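Local coordinates for Ice-binding protein (Flavobacteriaceae bacterium, PDB 5UYT) that probably binds ice and restrains crystal growth, as a multi-domain bacterial antifreeze protein built on right-handed beta-helices, at residues A[242-247]-A[263-268]; A[231-236]-A[253-258]; A[223-228]-A[414-419]; A[380-385]-A[399-404]. One frame throughout, in Å; residues are numbered along the deposited sequence.

Contact 1 of 4, residues A[242-247]-A[263-268]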
loop_
_atom_site.group_PDB
_atom_site.type_symbol
_atom_site.label_atom_id
_atom_site.label_comp_id
_atom_site.label_asym_id
_atom_site.label_seq_id
_atom_site.Cartn_x
_atom_site.Cartn_y
_atom_site.Cartn_z
ATOM N N THR A 242 -2.443 -5.092 -28.284
ATOM C CA THR A 242 -1.508 -6.201 -28.435
ATOM C C THR A 242 -2.121 -7.356 -27.638
ATOM O O THR A 242 -2.393 -7.219 -26.432
ATOM C CB THR A 242 -0.117 -5.851 -27.896
ATOM O OG1 THR A 242 0.367 -4.715 -28.633
ATOM C CG2 THR A 242 0.845 -7.049 -28.077
ATOM N N GLY A 243 -2.378 -8.440 -28.345
ATOM C CA GLY A 243 -3.031 -9.650 -27.811
ATOM C C GLY A 243 -4.356 -9.859 -28.519
ATOM O O GLY A 243 -4.683 -9.125 -29.465
ATOM N N ASP A 244 -5.102 -10.884 -28.094
ATOM C CA ASP A 244 -6.338 -11.257 -28.824
ATOM C C ASP A 244 -7.549 -10.550 -28.245
ATOM O O ASP A 244 -7.526 -10.131 -27.080
ATOM C CB ASP A 244 -6.587 -12.775 -28.751
ATOM C CG ASP A 244 -5.724 -13.592 -29.730
ATOM O OD1 ASP A 244 -4.664 -13.122 -30.198
ATOM O OD2 ASP A 244 -6.066 -14.772 -29.994
ATOM N N VAL A 245 -8.611 -10.433 -29.045
ATOM C CA VAL A 245 -9.854 -9.849 -28.545
ATOM C C VAL A 245 -10.984 -10.761 -28.985
ATOM O O VAL A 245 -10.892 -11.398 -30.041
ATOM C CB VAL A 245 -10.089 -8.386 -29.030
ATOM C CG1 VAL A 245 -8.965 -7.461 -28.546
ATOM C CG2 VAL A 245 -10.246 -8.299 -30.559
ATOM N N GLY A 246 -12.050 -10.863 -28.188
ATOM C CA GLY A 246 -13.216 -11.605 -28.683
ATOM C C GLY A 246 -14.265 -11.828 -27.609
ATOM O O GLY A 246 -14.048 -11.470 -26.439
ATOM N N THR A 247 -15.418 -12.343 -28.034
ATOM C CA THR A 247 -16.421 -12.825 -27.092
ATOM C C THR A 247 -16.790 -14.283 -27.372
ATOM O O THR A 247 -16.781 -14.737 -28.532
ATOM C CB THR A 247 -17.683 -11.939 -27.063
ATOM O OG1 THR A 247 -18.579 -12.496 -26.112
ATOM C CG2 THR A 247 -18.376 -11.870 -28.441
ATOM N N THR A 263 -5.035 -11.697 -32.666
ATOM C CA THR A 263 -6.160 -12.148 -33.495
ATOM C C THR A 263 -7.465 -11.604 -32.986
ATOM O O THR A 263 -7.757 -11.736 -31.786
ATOM C CB THR A 263 -6.228 -13.687 -33.502
ATOM O OG1 THR A 263 -5.018 -14.180 -34.095
ATOM C CG2 THR A 263 -7.434 -14.197 -34.346
ATOM N N ILE A 264 -8.261 -11.036 -33.903
ATOM C CA ILE A 264 -9.652 -10.663 -33.546
ATOM C C ILE A 264 -10.518 -11.880 -33.823
ATOM O O ILE A 264 -10.522 -12.389 -34.972
ATOM C CB ILE A 264 -10.168 -9.499 -34.419
ATOM C CG1 ILE A 264 -9.337 -8.224 -34.192
ATOM C CG2 ILE A 264 -11.673 -9.248 -34.207
ATOM C CD1 ILE A 264 -9.476 -7.221 -35.359
ATOM N N HIS A 265 -11.231 -12.365 -32.806
ATOM C CA HIS A 265 -12.156 -13.467 -32.985
ATOM C C HIS A 265 -13.511 -12.823 -33.217
ATOM O O HIS A 265 -14.176 -12.413 -32.242
ATOM C CB HIS A 265 -12.128 -14.383 -31.756
ATOM C CG HIS A 265 -10.758 -14.920 -31.463
ATOM N ND1 HIS A 265 -10.379 -16.209 -31.790
ATOM C CD2 HIS A 265 -9.665 -14.327 -30.920
ATOM C CE1 HIS A 265 -9.116 -16.398 -31.433
ATOM N NE2 HIS A 265 -8.657 -15.266 -30.910
ATOM N N SER A 266 -13.908 -12.691 -34.489
ATOM C CA SER A 266 -15.144 -11.917 -34.829
ATOM C C SER A 266 -16.414 -12.578 -34.295
ATOM O O SER A 266 -17.432 -11.928 -34.072
ATOM C CB SER A 266 -15.300 -11.765 -36.350
ATOM O OG SER A 266 -14.248 -10.931 -36.808
ATOM N N ASN A 267 -16.362 -13.896 -34.148
ATOM C CA ASN A 267 -17.432 -14.583 -33.447
ATOM C C ASN A 267 -16.835 -15.713 -32.629
ATOM O O ASN A 267 -15.632 -15.961 -32.703
ATOM C CB ASN A 267 -18.440 -15.113 -34.428
ATOM C CG ASN A 267 -17.806 -15.457 -35.708
ATOM O OD1 ASN A 267 -17.103 -16.468 -35.792
ATOM N ND2 ASN A 267 -17.954 -14.577 -36.700
ATOM N N PRO A 268 -17.666 -16.383 -31.835
ATOM C CA PRO A 268 -17.124 -17.385 -30.913
ATOM C C PRO A 268 -16.481 -18.542 -31.693
ATOM O O PRO A 268 -16.938 -18.901 -32.802
ATOM C CB PRO A 268 -18.361 -17.864 -30.137
ATOM C CG PRO A 268 -19.342 -16.709 -30.246
ATOM C CD PRO A 268 -19.090 -16.083 -31.590
HETATM O O HOH W 1 -3.228 -14.491 -31.950
HETATM O O HOH W 2 -16.345 -13.007 -30.773
#
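Asp244 and His265 meet with their flat groups turned 49° against each other, the carboxylate coming to the edge of the imidazole. His265 NE2 donates to Asp244 OD2 at 2.8 Å; the bond is almost straight (177°) and lies in the ring plane, although OD2 receives it from above the plane of the carboxylate. ND1 of the same ring is bound by Asp269 OD2, so a carboxylate oxygen holds each nitrogen. This fixes the ring's rotation and would probably stabilise a positive charge on it. The other Asp244 oxygen turns to the backbone: Thr263 N reaches Asp244 OD1 at 2.9 Å, likewise from above the carboxylate plane, and a water bridges OD1 to Thr263 OG1. Asp244 keeps CG anti to its carbonyl carbon (chi1 -79°), which lays the carboxylate alongside Thr263, the two side chains pointing the same way. With an alanine in place of Asp244, the Thr263 amide and His265 NE2 would probably lose their acceptors, and the ring one of the two carboxylates that orient it. On the opposite face, Val245 and Ile264 run side by side, Val245 CG2 lying 3.7 Å from Ile264 CG1, and both pack on Phe255. Between the faces, Val245 N bonds to Thr263 O at 3.2 Å and His265 N to Val245 O at 2.9 Å. Further along, a second water takes over, joining Thr247 N to His265 O. Such parallel pairing of strands from successive turns of the chain is characteristic of a right-handed beta-helix, here near the tip of one solenoid.

Contact 2 of 4, residues A[231-236]-A[253-258]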
loop_
_atom_site.group_PDB
_atom_site.type_symbol
_atom_site.label_atom_id
_atom_site.label_comp_id
_atom_site.label_asym_id
_atom_site.label_seq_id
_atom_site.Cartn_x
_atom_site.Cartn_y
_atom_site.Cartn_z
ATOM N N GLY A 231 -21.462 -11.848 -24.182
ATOM C CA GLY A 231 -21.959 -10.501 -24.475
ATOM C C GLY A 231 -21.173 -9.875 -25.616
ATOM O O GLY A 231 -19.997 -10.199 -25.813
ATOM N N ALA A 232 -21.813 -8.941 -26.320
ATOM C CA ALA A 232 -21.188 -8.318 -27.488
ATOM C C ALA A 232 -19.908 -7.593 -27.088
ATOM O O ALA A 232 -19.858 -6.985 -26.033
ATOM C CB ALA A 232 -22.148 -7.334 -28.128
ATOM N N LEU A 233 -18.894 -7.638 -27.956
ATOM C CA LEU A 233 -17.688 -6.833 -27.721
ATOM C C LEU A 233 -17.632 -5.828 -28.859
ATOM O O LEU A 233 -17.568 -6.237 -30.019
ATOM C CB LEU A 233 -16.442 -7.740 -27.667
ATOM C CG LEU A 233 -15.065 -7.095 -27.750
ATOM C CD1 LEU A 233 -14.857 -6.036 -26.663
ATOM C CD2 LEU A 233 -13.979 -8.169 -27.722
ATOM N N THR A 234 -17.693 -4.527 -28.544
ATOM C CA THR A 234 -17.799 -3.510 -29.603
ATOM C C THR A 234 -16.762 -2.441 -29.359
ATOM O O THR A 234 -16.752 -1.827 -28.290
ATOM C CB THR A 234 -19.165 -2.830 -29.591
ATOM O OG1 THR A 234 -20.167 -3.841 -29.759
ATOM C CG2 THR A 234 -19.276 -1.894 -30.827
ATOM N N ASN A 235 -15.898 -2.216 -30.339
ATOM C CA ASN A 235 -15.005 -1.066 -30.287
ATOM C C ASN A 235 -15.490 0.054 -31.199
ATOM O O ASN A 235 -16.068 -0.213 -32.263
ATOM C CB ASN A 235 -13.578 -1.440 -30.734
ATOM C CG ASN A 235 -12.625 -0.238 -30.713
ATOM O OD1 ASN A 235 -12.244 0.288 -29.630
ATOM N ND2 ASN A 235 -12.272 0.264 -31.916
ATOM N N ALA A 236 -15.270 1.286 -30.773
ATOM C CA ALA A 236 -15.443 2.473 -31.645
ATOM C C ALA A 236 -14.197 3.319 -31.583
ATOM O O ALA A 236 -13.429 3.233 -30.605
ATOM C CB ALA A 236 -16.628 3.307 -31.196
ATOM N N THR A 253 -17.096 -6.589 -32.928
ATOM C CA THR A 253 -17.010 -5.655 -34.095
ATOM C C THR A 253 -16.222 -4.425 -33.694
ATOM O O THR A 253 -15.998 -4.171 -32.506
ATOM C CB THR A 253 -18.408 -5.184 -34.605
ATOM O OG1 THR A 253 -19.034 -4.387 -33.581
ATOM C CG2 THR A 253 -19.304 -6.367 -34.942
ATOM N N GLY A 254 -15.817 -3.636 -34.677
ATOM C CA GLY A 254 -15.195 -2.357 -34.419
ATOM C C GLY A 254 -13.680 -2.357 -34.260
ATOM O O GLY A 254 -13.064 -1.282 -34.289
ATOM N N PHE A 255 -13.073 -3.540 -34.061
ATOM C CA PHE A 255 -11.606 -3.616 -34.010
ATOM C C PHE A 255 -11.050 -3.773 -35.426
ATOM O O PHE A 255 -11.539 -4.586 -36.205
ATOM C CB PHE A 255 -11.148 -4.799 -33.162
ATOM C CG PHE A 255 -11.469 -4.639 -31.702
ATOM C CD1 PHE A 255 -10.549 -4.028 -30.864
ATOM C CD2 PHE A 255 -12.703 -5.011 -31.200
ATOM C CE1 PHE A 255 -10.842 -3.793 -29.506
ATOM C CE2 PHE A 255 -13.006 -4.813 -29.842
ATOM C CZ PHE A 255 -12.065 -4.190 -28.987
ATOM N N GLN A 256 -10.039 -2.974 -35.748
ATOM C CA GLN A 256 -9.441 -2.996 -37.084
ATOM C C GLN A 256 -8.241 -3.896 -37.034
ATOM O O GLN A 256 -7.334 -3.707 -36.158
ATOM C CB GLN A 256 -9.069 -1.578 -37.518
ATOM C CG GLN A 256 -10.302 -0.682 -37.613
ATOM C CD GLN A 256 -9.927 0.768 -37.916
ATOM O OE1 GLN A 256 -9.266 1.462 -37.108
ATOM N NE2 GLN A 256 -10.349 1.244 -39.079
ATOM N N ALA A 257 -8.239 -4.904 -37.909
ATOM C CA ALA A 257 -7.236 -5.988 -37.836
ATOM C C ALA A 257 -5.828 -5.423 -37.843
ATOM O O ALA A 257 -4.961 -5.909 -37.120
ATOM C CB ALA A 257 -7.384 -6.972 -39.001
ATOM N N ASP A 258 -5.575 -4.418 -38.664
ATOM C CA ASP A 258 -4.183 -3.935 -38.738
ATOM C C ASP A 258 -3.734 -3.166 -37.482
ATOM O O ASP A 258 -2.551 -2.846 -37.351
ATOM C CB ASP A 258 -3.998 -3.068 -40.004
ATOM C CG ASP A 258 -4.020 -3.882 -41.290
ATOM O OD1 ASP A 258 -4.025 -5.122 -41.234
ATOM O OD2 ASP A 258 -4.067 -3.255 -42.375
HETATM O O HOH W 3 -20.293 -6.340 -31.401
#
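Asn235 extends its side chain with CG anti to the backbone N (chi1 179°), while Phe255 carries CG beside its own N (chi1 -68°); these torsions bring the phenyl ring across Asn235 at about a right angle. Asn235 CB stands 3.5 Å from the centroid of the Phe255 ring and only 11° off its normal, a CH-pi contact over the centre of one face. Leu233 approaches the same ring obliquely, its CG 3.7 Å from Phe255 CE2. A serine at Phe255 would probably open a gap over Asn235 CB and strip Leu233 of this apolar neighbour. Beyond CB, the Asn235 amide turns to the backbone. Its ND2 donates to Gly254 O at 2.9 Å, almost straight and in the amide's own plane, but from above the plane of the receiving carbonyl. OD1 is taken by the hydroxyls of Thr239 and Thr411, so both ends of the amide are engaged. Two backbone bonds flank the one parallel bridge, Thr234 with Thr253: Thr253 N to Leu233 O at 3.0 Å and Asn235 N to Thr253 O at 2.9 Å. Beside them Thr234 and Thr253 point the same way, and a water links their hydroxyls and Leu233 O. The chemistry thus divides by position: a buried asparagine whose polar atoms are satisfied by hydroxyls and main chain, backed by an aromatic ring, and a water-bridged threonine pair at the more exposed margin.

Contact 3 of 4, residues A[223-228]-A[414-419]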
loop_
_atom_site.group_PDB
_atom_site.type_symbol
_atom_site.label_atom_id
_atom_site.label_comp_id
_atom_site.label_asym_id
_atom_site.label_seq_id
_atom_site.Cartn_x
_atom_site.Cartn_y
_atom_site.Cartn_z
ATOM N N CYS A 223 -3.460 -15.024 -23.345
ATOM C CA CYS A 223 -3.282 -14.535 -24.717
ATOM C C CYS A 223 -4.311 -13.520 -25.154
ATOM O O CYS A 223 -4.191 -12.997 -26.261
ATOM C CB CYS A 223 -3.270 -15.708 -25.720
ATOM S SG CYS A 223 -1.821 -16.768 -25.472
ATOM N N TYR A 224 -5.305 -13.240 -24.307
ATOM C CA TYR A 224 -6.309 -12.230 -24.654
ATOM C C TYR A 224 -6.064 -10.949 -23.878
ATOM O O TYR A 224 -5.558 -10.986 -22.759
ATOM C CB TYR A 224 -7.709 -12.743 -24.326
ATOM C CG TYR A 224 -8.307 -13.667 -25.352
ATOM C CD1 TYR A 224 -9.257 -13.195 -26.265
ATOM C CD2 TYR A 224 -7.956 -15.018 -25.397
ATOM C CE1 TYR A 224 -9.805 -14.051 -27.207
ATOM C CE2 TYR A 224 -8.504 -15.882 -26.330
ATOM C CZ TYR A 224 -9.443 -15.383 -27.222
ATOM O OH TYR A 224 -10.015 -16.217 -28.129
ATOM N N THR A 225 -6.478 -9.834 -24.456
ATOM C CA THR A 225 -6.363 -8.561 -23.825
ATOM C C THR A 225 -7.737 -7.987 -23.499
ATOM O O THR A 225 -7.876 -7.280 -22.499
ATOM C CB THR A 225 -5.545 -7.625 -24.727
ATOM O OG1 THR A 225 -4.275 -8.248 -24.969
ATOM C CG2 THR A 225 -5.330 -6.248 -24.078
ATOM N N ILE A 226 -8.726 -8.201 -24.374
ATOM C CA ILE A 226 -10.103 -7.746 -24.133
ATOM C C ILE A 226 -10.981 -8.951 -24.456
ATOM O O ILE A 226 -10.956 -9.447 -25.606
ATOM C CB ILE A 226 -10.505 -6.578 -25.067
ATOM C CG1 ILE A 226 -9.492 -5.429 -24.971
ATOM C CG2 ILE A 226 -11.925 -6.098 -24.766
ATOM C CD1 ILE A 226 -9.528 -4.642 -23.678
ATOM N N PHE A 227 -11.717 -9.434 -23.470
ATOM C CA PHE A 227 -12.466 -10.679 -23.662
ATOM C C PHE A 227 -13.716 -10.730 -22.808
ATOM O O PHE A 227 -13.663 -10.413 -21.611
ATOM C CB PHE A 227 -11.571 -11.901 -23.368
ATOM C CG PHE A 227 -12.310 -13.215 -23.448
ATOM C CD1 PHE A 227 -12.581 -13.796 -24.681
ATOM C CD2 PHE A 227 -12.766 -13.867 -22.295
ATOM C CE1 PHE A 227 -13.276 -15.018 -24.766
ATOM C CE2 PHE A 227 -13.471 -15.081 -22.381
ATOM C CZ PHE A 227 -13.721 -15.654 -23.624
ATOM N N SER A 228 -14.833 -11.144 -23.420
ATOM C CA SER A 228 -16.050 -11.479 -22.654
ATOM C C SER A 228 -16.399 -12.953 -22.806
ATOM O O SER A 228 -16.405 -13.488 -23.927
ATOM C CB SER A 228 -17.281 -10.656 -23.090
ATOM O OG SER A 228 -18.402 -11.051 -22.263
ATOM N N ILE A 414 -9.004 3.218 -27.394
ATOM C CA ILE A 414 -8.114 2.788 -26.287
ATOM C C ILE A 414 -6.817 2.183 -26.837
ATOM O O ILE A 414 -6.705 1.915 -28.047
ATOM C CB ILE A 414 -8.804 1.777 -25.335
ATOM C CG1 ILE A 414 -8.980 0.393 -25.993
ATOM C CG2 ILE A 414 -10.168 2.308 -24.834
ATOM C CD1 ILE A 414 -9.436 -0.660 -24.952
ATOM N N ASN A 415 -5.844 1.994 -25.944
ATOM C CA ASN A 415 -4.605 1.299 -26.292
ATOM C C ASN A 415 -4.364 0.260 -25.210
ATOM O O ASN A 415 -4.147 0.614 -24.044
ATOM C CB ASN A 415 -3.445 2.275 -26.439
ATOM C CG ASN A 415 -2.215 1.620 -27.066
ATOM O OD1 ASN A 415 -1.669 2.084 -28.107
ATOM N ND2 ASN A 415 -1.789 0.565 -26.468
ATOM N N ALA A 416 -4.467 -1.016 -25.571
ATOM C CA ALA A 416 -4.448 -2.045 -24.528
ATOM C C ALA A 416 -3.430 -3.092 -24.926
ATOM O O ALA A 416 -3.501 -3.632 -26.039
ATOM C CB ALA A 416 -5.843 -2.676 -24.385
ATOM N N GLN A 417 -2.494 -3.386 -24.024
ATOM C CA GLN A 417 -1.392 -4.273 -24.333
ATOM C C GLN A 417 -1.216 -5.313 -23.260
ATOM O O GLN A 417 -0.995 -4.985 -22.101
ATOM C CB GLN A 417 -0.065 -3.474 -24.505
ATOM C CG GLN A 417 -0.141 -2.481 -25.699
ATOM C CD GLN A 417 1.079 -1.579 -25.834
ATOM O OE1 GLN A 417 0.944 -0.343 -26.063
ATOM N NE2 GLN A 417 2.239 -2.155 -25.740
ATOM N N MET A 418 -1.357 -6.581 -23.640
ATOM C CA MET A 418 -1.213 -7.667 -22.672
ATOM C C MET A 418 0.175 -7.694 -22.048
ATOM O O MET A 418 1.178 -7.304 -22.675
ATOM C CB MET A 418 -1.508 -9.017 -23.341
ATOM C CG MET A 418 -0.536 -9.416 -24.426
ATOM S SD MET A 418 -0.958 -11.071 -25.072
ATOM C CE MET A 418 0.286 -11.261 -26.330
ATOM N N THR A 419 0.218 -8.146 -20.798
ATOM C CA THR A 419 1.449 -8.381 -20.058
ATOM C C THR A 419 1.933 -9.815 -20.389
ATOM O O THR A 419 1.168 -10.599 -20.982
ATOM C CB THR A 419 1.171 -8.225 -18.546
ATOM O OG1 THR A 419 -0.046 -8.924 -18.236
ATOM C CG2 THR A 419 0.962 -6.704 -18.212
#
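Thr225 and Ala416 supply the tightest apolar contact, Thr225 CG2 lying 3.6 Å from Ala416 CB. This methyl is anti to the threonine's backbone N (chi1 -57° to OG1), a placement that directs it at the strand 415-417 while the hydroxyl takes the neighbouring position. Further along the contact, Ile226 and Ile414 reach toward each other tip to tip, their CD1 atoms 4.2 Å apart, and Ile226 CD1 also lies 4.2 Å from Ala416 CB. Ile226 has a second conformer, and these two contacts are therefore less certain. The directions of the touching parts differ by 157°, and the chain turns a corner at 225 and 226. The geometry is that of walls meeting within a right-handed beta-helix: side chains touch across the interior, whereas the backbones are paired with strands of adjacent turns, among them 244-247, 240-242 and 397-404. The hydroxyl that faces the other segment accordingly finds its partner elsewhere. Thr225 OG1 sits 3.3 Å from Met418 CB, the two side chains crossing at about a right angle, but its hydrogen-bond partner is Thr242 O. Met418, extended beyond CG, brings SD to 3.9 Å from Cys223 O, a van der Waals approach. Cys223 is itself held covalently, by a disulfide to Cys422, a few residues beyond Met418 in the chain.

Contact 4 of 4, residues A[380-385]-A[399-404]; sequences KGSVIG and EGRVLS
The guanidinium of Arg401 is met at its edge by Ser382 OG, which accepts from Arg401 NH1 at 2.8 Å. The oxygen lies near the guanidinium plane, although the bond is bent (142°). A chi1 of 44° puts Arg401 CG 3.3 Å from Ser382 OG, and the bend at chi3 brings NH1 back to the same oxygen. NE and NH2 of Arg401 bind the carbonyls of Tyr224 and Val222. The side chain of Glu399 crosses that of Lys380 at a slant, its carboxylate OE1 3.6 Å from Lys380 CE but 4.9 Å from Lys380 NZ, which bonds instead to Val352 O. Strands 382-385 and 401-404 run parallel, 13° apart, and five backbone bonds join the two segments, from Gly381 N to Glu399 O through Gly385 N to Leu403 O. A CB on Gly400 would collide with Gly381 O. Ile384 and Leu403 pack on the face toward helix 270-288, Ile384 CG1 4.0 Å from Leu403 CD1; Val383 and Val402 occupy the opposite face. The chemistry implies a solenoid wall apolar at Ile384 and Leu403 and polar at its other end, where a buried arginine ties the 222-224 main chain to the sheet.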
loop_
_atom_site.group_PDB
_atom_site.type_symbol
_atom_site.label_atom_id
_atom_site.label_comp_id
_atom_site.label_asym_id
_atom_site.label_seq_id
_atom_site.Cartn_x
_atom_site.Cartn_y
_atom_site.Cartn_z
ATOM N N LYS A 380 -3.526 -0.797 -14.905
ATOM C CA LYS A 380 -2.489 -1.843 -14.962
ATOM C C LYS A 380 -2.994 -3.089 -14.255
ATOM O O LYS A 380 -3.656 -2.996 -13.215
ATOM C CB LYS A 380 -1.162 -1.359 -14.343
ATOM C CG LYS A 380 -0.583 -0.186 -15.164
ATOM C CD LYS A 380 0.801 0.265 -14.739
ATOM C CE LYS A 380 1.248 1.524 -15.511
ATOM N NZ LYS A 380 0.255 2.662 -15.403
ATOM N N GLY A 381 -2.669 -4.234 -14.831
ATOM C CA GLY A 381 -3.009 -5.533 -14.237
ATOM C C GLY A 381 -4.107 -6.230 -15.021
ATOM O O GLY A 381 -4.572 -5.700 -16.039
ATOM N N SER A 382 -4.513 -7.407 -14.541
ATOM C CA SER A 382 -5.563 -8.176 -15.216
ATOM C C SER A 382 -6.871 -8.028 -14.426
ATOM O O SER A 382 -6.948 -8.439 -13.262
ATOM C CB SER A 382 -5.147 -9.651 -15.276
ATOM O OG SER A 382 -4.036 -9.802 -16.131
ATOM N N VAL A 383 -7.879 -7.430 -15.064
ATOM C CA VAL A 383 -9.158 -7.196 -14.404
ATOM C C VAL A 383 -10.060 -8.323 -14.863
ATOM O O VAL A 383 -10.204 -8.583 -16.067
ATOM C CB VAL A 383 -9.840 -5.883 -14.853
ATOM C CG1 VAL A 383 -11.177 -5.732 -14.111
ATOM C CG2 VAL A 383 -8.950 -4.697 -14.614
ATOM N N ILE A 384 -10.662 -9.003 -13.894
ATOM C CA ILE A 384 -11.647 -10.021 -14.219
ATOM C C ILE A 384 -12.934 -9.656 -13.540
ATOM O O ILE A 384 -13.076 -9.833 -12.320
ATOM C CB ILE A 384 -11.227 -11.399 -13.746
ATOM C CG1 ILE A 384 -9.815 -11.723 -14.238
ATOM C CG2 ILE A 384 -12.252 -12.428 -14.244
ATOM C CD1 ILE A 384 -9.412 -13.150 -13.960
ATOM N N GLY A 385 -13.850 -9.142 -14.349
ATOM C CA GLY A 385 -15.161 -8.726 -13.905
ATOM C C GLY A 385 -16.111 -9.904 -13.995
ATOM O O GLY A 385 -15.805 -10.941 -14.611
ATOM N N GLU A 399 -2.154 -1.762 -19.456
ATOM C CA GLU A 399 -1.019 -2.687 -19.489
ATOM C C GLU A 399 -1.523 -3.863 -18.672
ATOM O O GLU A 399 -1.534 -3.828 -17.433
ATOM C CB GLU A 399 0.220 -2.052 -18.866
ATOM C CG GLU A 399 1.475 -2.886 -18.865
ATOM C CD GLU A 399 2.614 -2.218 -18.099
ATOM O OE1 GLU A 399 2.442 -1.033 -17.690
ATOM O OE2 GLU A 399 3.705 -2.858 -17.928
ATOM N N GLY A 400 -1.990 -4.884 -19.379
ATOM C CA GLY A 400 -2.662 -6.004 -18.702
ATOM C C GLY A 400 -3.826 -6.431 -19.579
ATOM O O GLY A 400 -3.673 -6.567 -20.767
ATOM N N ARG A 401 -5.000 -6.657 -18.978
ATOM C CA ARG A 401 -6.154 -7.127 -19.749
ATOM C C ARG A 401 -7.434 -6.770 -19.042
ATOM O O ARG A 401 -7.445 -6.584 -17.841
ATOM C CB ARG A 401 -6.113 -8.638 -20.072
ATOM C CG ARG A 401 -5.700 -9.550 -18.948
ATOM C CD ARG A 401 -5.432 -10.997 -19.444
ATOM N NE ARG A 401 -4.168 -11.212 -20.184
ATOM C CZ ARG A 401 -2.948 -11.194 -19.642
ATOM N NH1 ARG A 401 -2.746 -10.937 -18.315
ATOM N NH2 ARG A 401 -1.885 -11.453 -20.405
ATOM N N VAL A 402 -8.519 -6.675 -19.807
ATOM C CA VAL A 402 -9.826 -6.464 -19.190
ATOM C C VAL A 402 -10.760 -7.572 -19.682
ATOM O O VAL A 402 -10.952 -7.733 -20.890
ATOM C CB VAL A 402 -10.387 -5.108 -19.608
ATOM C CG1 VAL A 402 -11.789 -4.975 -19.043
ATOM C CG2 VAL A 402 -9.481 -3.971 -19.080
ATOM N N LEU A 403 -11.281 -8.356 -18.738
ATOM C CA LEU A 403 -11.982 -9.589 -19.019
ATOM C C LEU A 403 -13.294 -9.523 -18.240
ATOM O O LEU A 403 -13.328 -8.910 -17.187
ATOM C CB LEU A 403 -11.169 -10.816 -18.525
ATOM C CG LEU A 403 -9.657 -10.738 -18.850
ATOM C CD1 LEU A 403 -8.953 -11.874 -18.154
ATOM C CD2 LEU A 403 -9.466 -10.927 -20.349
ATOM N N SER A 404 -14.361 -10.115 -18.762
ATOM C CA SER A 404 -15.573 -10.281 -17.960
ATOM C C SER A 404 -16.117 -11.651 -18.221
ATOM O O SER A 404 -16.196 -12.092 -19.385
ATOM C CB SER A 404 -16.689 -9.267 -18.283
ATOM O OG SER A 404 -17.815 -9.559 -17.426
#

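Contacts 1, 3 and 4 are largely buried, whereas contact 2 is only partly so and uses a water beside threonines at the surface margin. Contacts 1, 2 and 4 join neighbouring turns through parallel backbone bonds, but contact 4 keeps full register, contact 2 has a single bridge, and contact 1 yields to water at one end and relies on a carboxylate. Contact 3 differs in kind, bringing side chains together across the interior. It shares strand neighbours with contacts 1 and 4: 224-228 lies beside 244-247 and 397-404. Contact 3 touches each of the others, and contact 1 touches contact 2, where Ile264 packs against the 253-258 segment; contact 4 lies apart from contacts 1 and 2.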